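Local atomic coordinates of imine reductase (Bacillus cereus, PDB entry 4D3D), a protein that catalyses the NADPH-dependent, S-selective reduction of imines such as 2-methylpyrroline. Residues 206-210 against 211-215; 84-87 against 88-92; 197-200 against 201-204. One frame throughout, in Å; residues are numbered along the deposited sequence. Where two conformers were deposited one is given.

Interaction 1: 206-210 against 211-215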
ATOM      1  N   ALA B 206       6.885  -5.132  12.492  1.00 14.08           N
ATOM      2  CA  ALA B 206       8.117  -5.235  13.222  1.00 15.70           C
ATOM      3  C   ALA B 206       8.266  -4.178  14.343  1.00 15.86           C
ATOM      4  O   ALA B 206       8.829  -4.431  15.454  1.00 19.59           O
ATOM      5  CB  ALA B 206       9.300  -5.118  12.285  1.00 17.27           C
ATOM      6  N   ILE B 207       7.835  -2.929  14.025  1.00 17.10           N
ATOM      7  CA  ILE B 207       7.780  -1.833  15.021  1.00 17.00           C
ATOM      8  C   ILE B 207       6.845  -2.254  16.154  1.00 18.24           C
ATOM      9  O   ILE B 207       7.235  -2.053  17.332  1.00 19.70           O
ATOM     10  CB  ILE B 207       7.343  -0.515  14.384  1.00 15.15           C
ATOM     11  CG1 ILE B 207       8.350  -0.043  13.348  1.00 17.07           C
ATOM     12  CG2 ILE B 207       7.191   0.600  15.472  1.00 16.99           C
ATOM     13  CD1 ILE B 207       7.888   1.149  12.530  1.00 17.65           C
ATOM     14  N   ALA B 208       5.686  -2.774  15.848  1.00 17.31           N
ATOM     15  CA  ALA B 208       4.666  -3.123  16.858  1.00 19.27           C
ATOM     16  C   ALA B 208       5.269  -4.229  17.763  1.00 22.97           C
ATOM     17  O   ALA B 208       5.231  -4.146  18.959  1.00 21.36           O
ATOM     18  CB  ALA B 208       3.476  -3.663  16.199  1.00 17.41           C
ATOM     19  N   ASN B 209       5.858  -5.224  17.134  1.00 19.55           N
ATOM     20  CA  ASN B 209       6.557  -6.295  17.911  1.00 22.27           C
ATOM     21  C   ASN B 209       7.622  -5.735  18.849  1.00 26.23           C
ATOM     22  O   ASN B 209       7.720  -6.194  20.001  1.00 31.53           O
ATOM     23  CB  ASN B 209       7.195  -7.398  17.001  1.00 19.96           C
ATOM     24  CG  ASN B 209       6.225  -8.243  16.182  1.00 21.36           C
ATOM     25  OD1 ASN B 209       6.700  -8.942  15.248  1.00 23.56           O
ATOM     26  ND2 ASN B 209       4.952  -8.235  16.439  1.00 23.26           N
ATOM     27  N   ALA B 210       8.428  -4.788  18.416  1.00 20.73           N
ATOM     28  CA  ALA B 210       9.471  -4.229  19.260  1.00 22.48           C
ATOM     29  C   ALA B 210       8.877  -3.516  20.508  1.00 27.95           C
ATOM     30  O   ALA B 210       9.567  -3.374  21.492  1.00 32.09           O
ATOM     31  CB  ALA B 210      10.357  -3.326  18.484  1.00 21.35           C
ATOM     32  N   ASN B 211       7.616  -3.135  20.442  1.00 28.27           N
ATOM     33  CA  ASN B 211       6.887  -2.446  21.531  1.00 27.67           C
ATOM     34  C   ASN B 211       5.923  -3.350  22.256  1.00 28.90           C
ATOM     35  O   ASN B 211       4.994  -2.890  22.987  1.00 32.31           O
ATOM     36  CB  ASN B 211       6.191  -1.247  20.944  1.00 28.17           C
ATOM     37  CG  ASN B 211       7.144  -0.103  20.692  1.00 31.73           C
ATOM     38  OD1 ASN B 211       7.340   0.775  21.578  1.00 36.17           O
ATOM     39  ND2 ASN B 211       7.719  -0.044  19.511  1.00 27.87           N
ATOM     40  N   GLY B 212       6.057  -4.639  22.032  1.00 29.31           N
ATOM     41  CA  GLY B 212       5.261  -5.616  22.731  1.00 31.68           C
ATOM     42  C   GLY B 212       3.927  -6.005  22.161  1.00 33.21           C
ATOM     43  O   GLY B 212       3.164  -6.736  22.785  1.00 35.39           O
ATOM     44  N   ILE B 213       3.622  -5.577  20.935  1.00 25.32           N
ATOM     45  CA  ILE B 213       2.311  -5.824  20.378  1.00 22.68           C
ATOM     46  C   ILE B 213       2.390  -6.916  19.328  1.00 25.74           C
ATOM     47  O   ILE B 213       3.273  -6.892  18.456  1.00 25.62           O
ATOM     48  CB  ILE B 213       1.785  -4.517  19.695  1.00 24.87           C
ATOM     49  CG1 ILE B 213       1.665  -3.331  20.663  1.00 29.92           C
ATOM     50  CG2 ILE B 213       0.481  -4.770  19.007  1.00 25.59           C
ATOM     51  CD1 ILE B 213       0.859  -3.673  21.904  1.00 30.48           C
ATOM     52  N   THR B 214       1.418  -7.805  19.319  1.00 22.24           N
ATOM     53  CA  THR B 214       1.367  -8.949  18.412  1.00 22.50           C
ATOM     54  C   THR B 214       0.660  -8.645  17.068  1.00 23.61           C
ATOM     55  O   THR B 214      -0.032  -7.613  16.906  1.00 21.19           O
ATOM     56  CB  THR B 214       0.644 -10.151  19.022  1.00 26.90           C
ATOM     57  OG1 THR B 214      -0.738  -9.861  19.234  1.00 26.58           O
ATOM     58  CG2 THR B 214       1.313 -10.468  20.349  1.00 27.53           C
ATOM     59  N   ALA B 215       0.819  -9.555  16.107  1.00 23.96           N
ATOM     60  CA  ALA B 215       0.078  -9.409  14.888  1.00 22.06           C
ATOM     61  C   ALA B 215      -1.421  -9.530  15.111  1.00 23.23           C
ATOM     62  O   ALA B 215      -2.198  -8.853  14.480  1.00 19.95           O
ATOM     63  CB  ALA B 215       0.541 -10.383  13.844  1.00 23.33           C
TER
HETATM   64  O   HOH W   1       3.912 -11.017  15.517  1.00 29.26           O
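Ala208 and Ile213 meet twice at the end of helix 182-210. Ile213 N gives its hydrogen to Ala208 O at 2.9 Å, and beside that bond Ile213 CB rests on Ala208 CB at 4.0 Å. The same carbonyl oxygen takes a second hydrogen from Asn211 N, which arrives over the opposite face of the carbonyl plane. Gly212 N then reaches Asn209 O at 3.1 Å; the positive phi of Gly212, 88°, swings the chain out of the helical path to make this possible.

Two asparagine amides add side-chain bonds across the turn. Asn211 lies alongside Ile207, its CG next to its own backbone N (chi1 -77°), and ND2 makes an almost straight bond to Ile207 O at 3.0 Å. Asn209 ND2 meets Ile213 O at 2.9 Å, each group lying in the plane of the other, and also gives to a water.

Further out, the second subunit holds both amide oxygens: its Lys304 binds Asn209 OD1 and its Arg119 binds Asn211 OD1. The bonds from Ile213 N to Ala208 O and from Gly212 N to Asn209 O, with Gly212 as C-prime, make a Schellman motif, and the apolar touch between Ala208 and Ile213 accompanies it.

Interaction 2: 84-87 against 88-92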
ATOM      1  N   SER B  84       2.637 -21.148 -23.033  1.00 22.50           N
ATOM      2  CA  SER B  84       2.792 -21.103 -21.593  0.50 23.54           C
ATOM      3  C   SER B  84       4.283 -21.374 -21.307  1.00 24.48           C
ATOM      4  O   SER B  84       4.669 -22.473 -20.919  1.00 30.24           O
ATOM      5  CB  SER B  84       1.817 -22.129 -20.988  0.50 23.58           C
ATOM      6  OG  SER B  84       1.658 -23.337 -21.769  0.50 23.58           O
ATOM      7  N   LEU B  85       5.117 -20.408 -21.622  1.00 23.56           N
ATOM      8  CA  LEU B  85       6.524 -20.548 -21.536  1.00 23.43           C
ATOM      9  C   LEU B  85       7.016 -19.766 -20.290  1.00 25.85           C
ATOM     10  O   LEU B  85       6.339 -18.896 -19.771  1.00 25.65           O
ATOM     11  CB  LEU B  85       7.187 -19.952 -22.785  1.00 24.02           C
ATOM     12  CG  LEU B  85       6.663 -20.496 -24.132  1.00 25.20           C
ATOM     13  CD1 LEU B  85       7.272 -19.774 -25.351  1.00 26.48           C
ATOM     14  CD2 LEU B  85       6.961 -21.980 -24.203  1.00 23.96           C
ATOM     15  N   THR B  86       8.254 -19.962 -19.954  1.00 26.18           N
ATOM     16  CA  THR B  86       8.797 -19.296 -18.768  1.00 29.04           C
ATOM     17  C   THR B  86       9.204 -17.834 -19.031  1.00 29.08           C
ATOM     18  O   THR B  86       9.244 -17.046 -18.105  1.00 31.06           O
ATOM     19  CB  THR B  86      10.014 -20.077 -18.175  1.00 28.45           C
ATOM     20  OG1 THR B  86      11.017 -20.218 -19.179  1.00 27.40           O
ATOM     21  CG2 THR B  86       9.628 -21.456 -17.630  1.00 32.08           C
ATOM     22  N   ASP B  87       9.502 -17.464 -20.296  1.00 24.32           N
ATOM     23  CA  ASP B  87      10.011 -16.143 -20.649  0.50 25.64           C
ATOM     24  C   ASP B  87       9.723 -15.889 -22.122  1.00 25.49           C
ATOM     25  O   ASP B  87       9.648 -16.872 -22.882  1.00 23.28           O
ATOM     26  CB  ASP B  87      11.524 -16.137 -20.477  0.50 29.25           C
ATOM     27  CG  ASP B  87      12.130 -14.733 -20.438  0.50 27.73           C
ATOM     28  OD1 ASP B  87      12.458 -14.111 -21.482  0.50 27.58           O
ATOM     29  OD2 ASP B  87      12.350 -14.261 -19.312  0.50 27.00           O
ATOM     30  N   TYR B  88       9.663 -14.635 -22.551  1.00 25.67           N
ATOM     31  CA  TYR B  88       9.592 -14.345 -23.996  1.00 30.63           C
ATOM     32  C   TYR B  88      10.820 -14.774 -24.776  1.00 29.87           C
ATOM     33  O   TYR B  88      10.711 -15.131 -26.017  1.00 25.07           O
ATOM     34  CB  TYR B  88       9.366 -12.839 -24.261  1.00 35.50           C
ATOM     35  CG  TYR B  88       7.935 -12.404 -24.135  1.00 33.80           C
ATOM     36  CD1 TYR B  88       7.344 -12.127 -22.883  1.00 33.16           C
ATOM     37  CD2 TYR B  88       7.137 -12.278 -25.293  1.00 34.07           C
ATOM     38  CE1 TYR B  88       6.011 -11.741 -22.793  1.00 36.15           C
ATOM     39  CE2 TYR B  88       5.825 -11.872 -25.200  1.00 32.02           C
ATOM     40  CZ  TYR B  88       5.265 -11.592 -23.998  1.00 31.98           C
ATOM     41  OH  TYR B  88       3.913 -11.303 -23.981  1.00 30.29           O
ATOM     42  N   ASN B  89      11.990 -14.810 -24.120  1.00 24.38           N
ATOM     43  CA  ASN B  89      13.155 -15.346 -24.838  1.00 26.52           C
ATOM     44  C   ASN B  89      12.996 -16.763 -25.391  1.00 24.25           C
ATOM     45  O   ASN B  89      13.614 -17.086 -26.447  1.00 24.91           O
ATOM     46  CB  ASN B  89      14.438 -15.230 -24.028  1.00 30.26           C
ATOM     47  CG  ASN B  89      14.838 -13.793 -23.912  1.00 34.46           C
ATOM     48  OD1 ASN B  89      14.366 -12.943 -24.698  1.00 39.80           O
ATOM     49  ND2 ASN B  89      15.587 -13.486 -22.907  1.00 41.61           N
ATOM     50  N   VAL B  90      12.232 -17.571 -24.683  1.00 21.35           N
ATOM     51  CA  VAL B  90      11.992 -18.962 -25.072  1.00 21.10           C
ATOM     52  C   VAL B  90      11.213 -18.852 -26.408  1.00 20.31           C
ATOM     53  O   VAL B  90      11.468 -19.598 -27.312  1.00 20.88           O
ATOM     54  CB  VAL B  90      11.172 -19.794 -24.062  1.00 23.35           C
ATOM     55  CG1 VAL B  90      10.881 -21.176 -24.611  1.00 24.18           C
ATOM     56  CG2 VAL B  90      11.942 -19.935 -22.733  1.00 24.39           C
ATOM     57  N   MET B  91      10.220 -17.955 -26.487  1.00 19.27           N
ATOM     58  CA  MET B  91       9.454 -17.800 -27.746  1.00 17.68           C
ATOM     59  C   MET B  91      10.315 -17.588 -28.959  1.00 16.95           C
ATOM     60  O   MET B  91      10.175 -18.289 -29.967  1.00 18.40           O
ATOM     61  CB  MET B  91       8.375 -16.682 -27.655  1.00 19.93           C
ATOM     62  CG  MET B  91       7.444 -16.710 -28.812  1.00 22.67           C
ATOM     63  SD  MET B  91       6.632 -15.136 -29.269  1.00 28.96           S
ATOM     64  CE  MET B  91       7.997 -14.178 -29.802  1.00 27.30           C
ATOM     65  N   TYR B  92      11.207 -16.636 -28.869  1.00 17.88           N
ATOM     66  CA  TYR B  92      12.111 -16.398 -29.953  1.00 17.78           C
ATOM     67  C   TYR B  92      12.948 -17.611 -30.254  1.00 18.74           C
ATOM     68  O   TYR B  92      13.231 -17.935 -31.440  1.00 17.71           O
ATOM     69  CB  TYR B  92      13.011 -15.237 -29.689  1.00 19.95           C
ATOM     70  CG  TYR B  92      12.236 -13.924 -29.601  1.00 17.90           C
ATOM     71  CD1 TYR B  92      11.640 -13.367 -30.698  1.00 18.68           C
ATOM     72  CD2 TYR B  92      12.073 -13.288 -28.386  1.00 18.93           C
ATOM     73  CE1 TYR B  92      10.909 -12.176 -30.616  1.00 20.58           C
ATOM     74  CE2 TYR B  92      11.366 -12.084 -28.299  1.00 18.02           C
ATOM     75  CZ  TYR B  92      10.779 -11.536 -29.388  1.00 20.73           C
ATOM     76  OH  TYR B  92      10.084 -10.349 -29.302  1.00 19.60           O
TER
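Leu85 reaches across the turn to Val90 and Met91 on the first coil of helix 88-95. Its CB bond points at the helix, and CB comes to 4.2 Å from Val90 CB. With CG next to the backbone N (chi1 -54°), the branch leans over the helix and both methyls reach Val90 CG1, CD2 at 4.0 Å and CD1 at 3.9 Å. CD1 also packs on Met91 CB at 4.0 Å and lies 3.6 Å from Met91 N.

The second methyl of Val90, CG2, meets Thr86 OG1 at 3.7 Å. Asp87, next in the chain, is the N-cap. In the conformer described, one of two, Asp87 OD1 accepts from Asn89 N at 2.8 Å through the lone pair turned away from OD2, while Asp87 O receives Val90 N over its carbonyl plane. OD1 also comes to 3.0 Å from Tyr88 N, but at an angle too poor for a hydrogen bond, and this buried N has no partner in the model.

The turn links strand 80-83 to helix 88-95 within the Rossmann-type domain. Leu85 also packs on Ile27 of strand 23-27, while Tyr88 lies against helix 115-127 and Asn109 of strand 106-109.

Interaction 3: 197-200 against 201-204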
ATOM      1  N   ALA B 197       3.053  -2.189  -0.546  1.00 12.80           N
ATOM      2  CA  ALA B 197       2.103  -2.085   0.586  1.00 12.72           C
ATOM      3  C   ALA B 197       2.242  -3.267   1.557  1.00 15.40           C
ATOM      4  O   ALA B 197       2.259  -3.072   2.795  1.00 13.17           O
ATOM      5  CB  ALA B 197       0.730  -1.983   0.079  1.00 12.14           C
ATOM      6  N   MET B 198       2.404  -4.503   1.037  1.00 14.36           N
ATOM      7  CA  MET B 198       2.587  -5.617   1.978  1.00 14.59           C
ATOM      8  C   MET B 198       3.903  -5.561   2.742  1.00 13.91           C
ATOM      9  O   MET B 198       3.967  -5.875   3.973  1.00 14.34           O
ATOM     10  CB  MET B 198       2.435  -6.945   1.252  1.00 13.96           C
ATOM     11  CG  MET B 198       1.012  -7.255   0.911  1.00 14.88           C
ATOM     12  SD  MET B 198      -0.228  -7.293   2.223  1.00 18.37           S
ATOM     13  CE  MET B 198       0.414  -8.634   3.230  1.00 21.51           C
ATOM     14  N   LEU B 199       4.989  -5.081   2.130  1.00 12.63           N
ATOM     15  CA  LEU B 199       6.181  -4.876   2.888  1.00 13.81           C
ATOM     16  C   LEU B 199       5.979  -3.791   3.974  1.00 13.95           C
ATOM     17  O   LEU B 199       6.599  -3.840   5.038  1.00 14.13           O
ATOM     18  CB  LEU B 199       7.432  -4.455   2.073  1.00 15.47           C
ATOM     19  CG  LEU B 199       8.107  -5.598   1.313  1.00 20.72           C
ATOM     20  CD1 LEU B 199       9.529  -5.303   0.929  1.00 20.17           C
ATOM     21  CD2 LEU B 199       7.901  -6.942   1.839  1.00 25.84           C
ATOM     22  N   SER B 200       5.203  -2.759   3.661  1.00 12.84           N
ATOM     23  CA  SER B 200       4.997  -1.739   4.679  1.00 12.08           C
ATOM     24  C   SER B 200       4.237  -2.279   5.882  1.00 13.01           C
ATOM     25  O   SER B 200       4.509  -1.865   7.003  1.00 14.44           O
ATOM     26  CB  SER B 200       4.218  -0.531   4.092  1.00 12.44           C
ATOM     27  OG  SER B 200       2.840  -0.677   3.959  1.00 15.28           O
ATOM     28  N   TYR B 201       3.338  -3.215   5.648  1.00 13.59           N
ATOM     29  CA  TYR B 201       2.629  -3.979   6.704  1.00 14.54           C
ATOM     30  C   TYR B 201       3.627  -4.751   7.552  1.00 15.00           C
ATOM     31  O   TYR B 201       3.630  -4.657   8.801  1.00 14.70           O
ATOM     32  CB  TYR B 201       1.568  -4.883   6.156  1.00 15.26           C
ATOM     33  CG  TYR B 201       1.115  -5.894   7.141  1.00 15.43           C
ATOM     34  CD1 TYR B 201       0.349  -5.529   8.249  1.00 17.09           C
ATOM     35  CD2 TYR B 201       1.620  -7.219   7.087  1.00 16.48           C
ATOM     36  CE1 TYR B 201       0.025  -6.472   9.242  1.00 18.68           C
ATOM     37  CE2 TYR B 201       1.298  -8.168   8.032  1.00 18.63           C
ATOM     38  CZ  TYR B 201       0.518  -7.820   9.112  1.00 19.61           C
ATOM     39  OH  TYR B 201       0.176  -8.758  10.108  1.00 19.28           O
ATOM     40  N   LEU B 202       4.558  -5.471   6.921  1.00 14.34           N
ATOM     41  CA  LEU B 202       5.619  -6.198   7.708  1.00 14.95           C
ATOM     42  C   LEU B 202       6.515  -5.301   8.503  1.00 15.23           C
ATOM     43  O   LEU B 202       6.941  -5.602   9.652  1.00 15.11           O
ATOM     44  CB  LEU B 202       6.450  -7.089   6.793  1.00 15.03           C
ATOM     45  CG  LEU B 202       5.643  -8.224   6.120  1.00 15.43           C
ATOM     46  CD1 LEU B 202       6.514  -8.937   5.105  1.00 15.26           C
ATOM     47  CD2 LEU B 202       5.072  -9.266   7.025  1.00 15.54           C
ATOM     48  N   HIS B 203       6.861  -4.180   7.911  1.00 13.61           N
ATOM     49  CA  HIS B 203       7.662  -3.175   8.506  1.00 15.28           C
ATOM     50  C   HIS B 203       6.951  -2.572   9.789  1.00 14.14           C
ATOM     51  O   HIS B 203       7.591  -2.512  10.879  1.00 14.83           O
ATOM     52  CB  HIS B 203       7.967  -2.085   7.513  1.00 14.96           C
ATOM     53  CG  HIS B 203       8.944  -1.093   8.024  1.00 15.41           C
ATOM     54  ND1 HIS B 203       8.556   0.073   8.688  1.00 15.48           N
ATOM     55  CD2 HIS B 203      10.295  -1.103   8.069  1.00 13.24           C
ATOM     56  CE1 HIS B 203       9.632   0.718   9.122  1.00 14.37           C
ATOM     57  NE2 HIS B 203      10.702   0.047   8.711  1.00 15.14           N
ATOM     58  N   ALA B 204       5.718  -2.175   9.590  1.00 15.09           N
ATOM     59  CA  ALA B 204       4.845  -1.675  10.689  1.00 14.42           C
ATOM     60  C   ALA B 204       4.712  -2.758  11.793  1.00 16.05           C
ATOM     61  O   ALA B 204       4.839  -2.446  13.021  1.00 16.56           O
ATOM     62  CB  ALA B 204       3.496  -1.276  10.168  1.00 14.65           C
TER
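Tyr201 N and Ala197 O form the first of four i to i+4 backbone bonds here, at 3.1 Å. Leu202 N to Met198 O, His203 N to Leu199 O and Ala204 N to Ser200 O follow, all of them with the donor only modestly tilted from the carbonyl plane. Ala197 O is gripped twice: Ser200 OG also gives to it, at 2.7 Å. That bond depends on the serine torsion (chi1 79°), which sets OG between its own backbone N and carbonyl carbon, within reach of the carbonyl three residues back.

This stretch lies in helix 182-210, the long helix that, as in related imine reductases, connects the Rossmann domain to the helical C-terminal domain and packs against the partner subunit.

Two apolar side-chain contacts join the turns. Leu199 CD2 touches Leu202 CD1 at 4.1 Å as the two side chains slant across each other. Met198, bent through its thioether, brings CE to 4.3 Å from Tyr201 CD2. Having CG anti to the backbone N (chi1 165°) places the tyrosine ring beside Met198: Tyr201 CB comes to 3.4 Å from Met198 O, and that oxygen lies at the ring's edge, near its plane, 4.1 Å from Tyr201 CD2.

His203 is buried, and the end of its side chain leads away from 197-200 to partners beyond: ND1 bonds to Asp192 OD2 of the second subunit, NE2 to Asp272 O of its own chain, and its ring meets Phe303 of the second subunit edge-to-face.

Interactions 1 and 3 share helix 182-210: interaction 3 is a fully buried run of it, and interaction 1 is its partly buried end, their centres about 13 Å apart. They touch where Tyr201 OH comes to 4.1 Å from Ala215 CB, and both meet the second subunit. Interaction 2 stands apart in the nucleotide-binding domain, its centre about 44 Å from that of interaction 1 and on the other side of the chain's centre, with no other chain against it. The chemistry follows: regular helical bonds inside interaction 3, a Schellman helix end with asparagine side-chain bonds in interaction 1, and a helix start, with aspartate cap and leucine packing, in partly buried interaction 2.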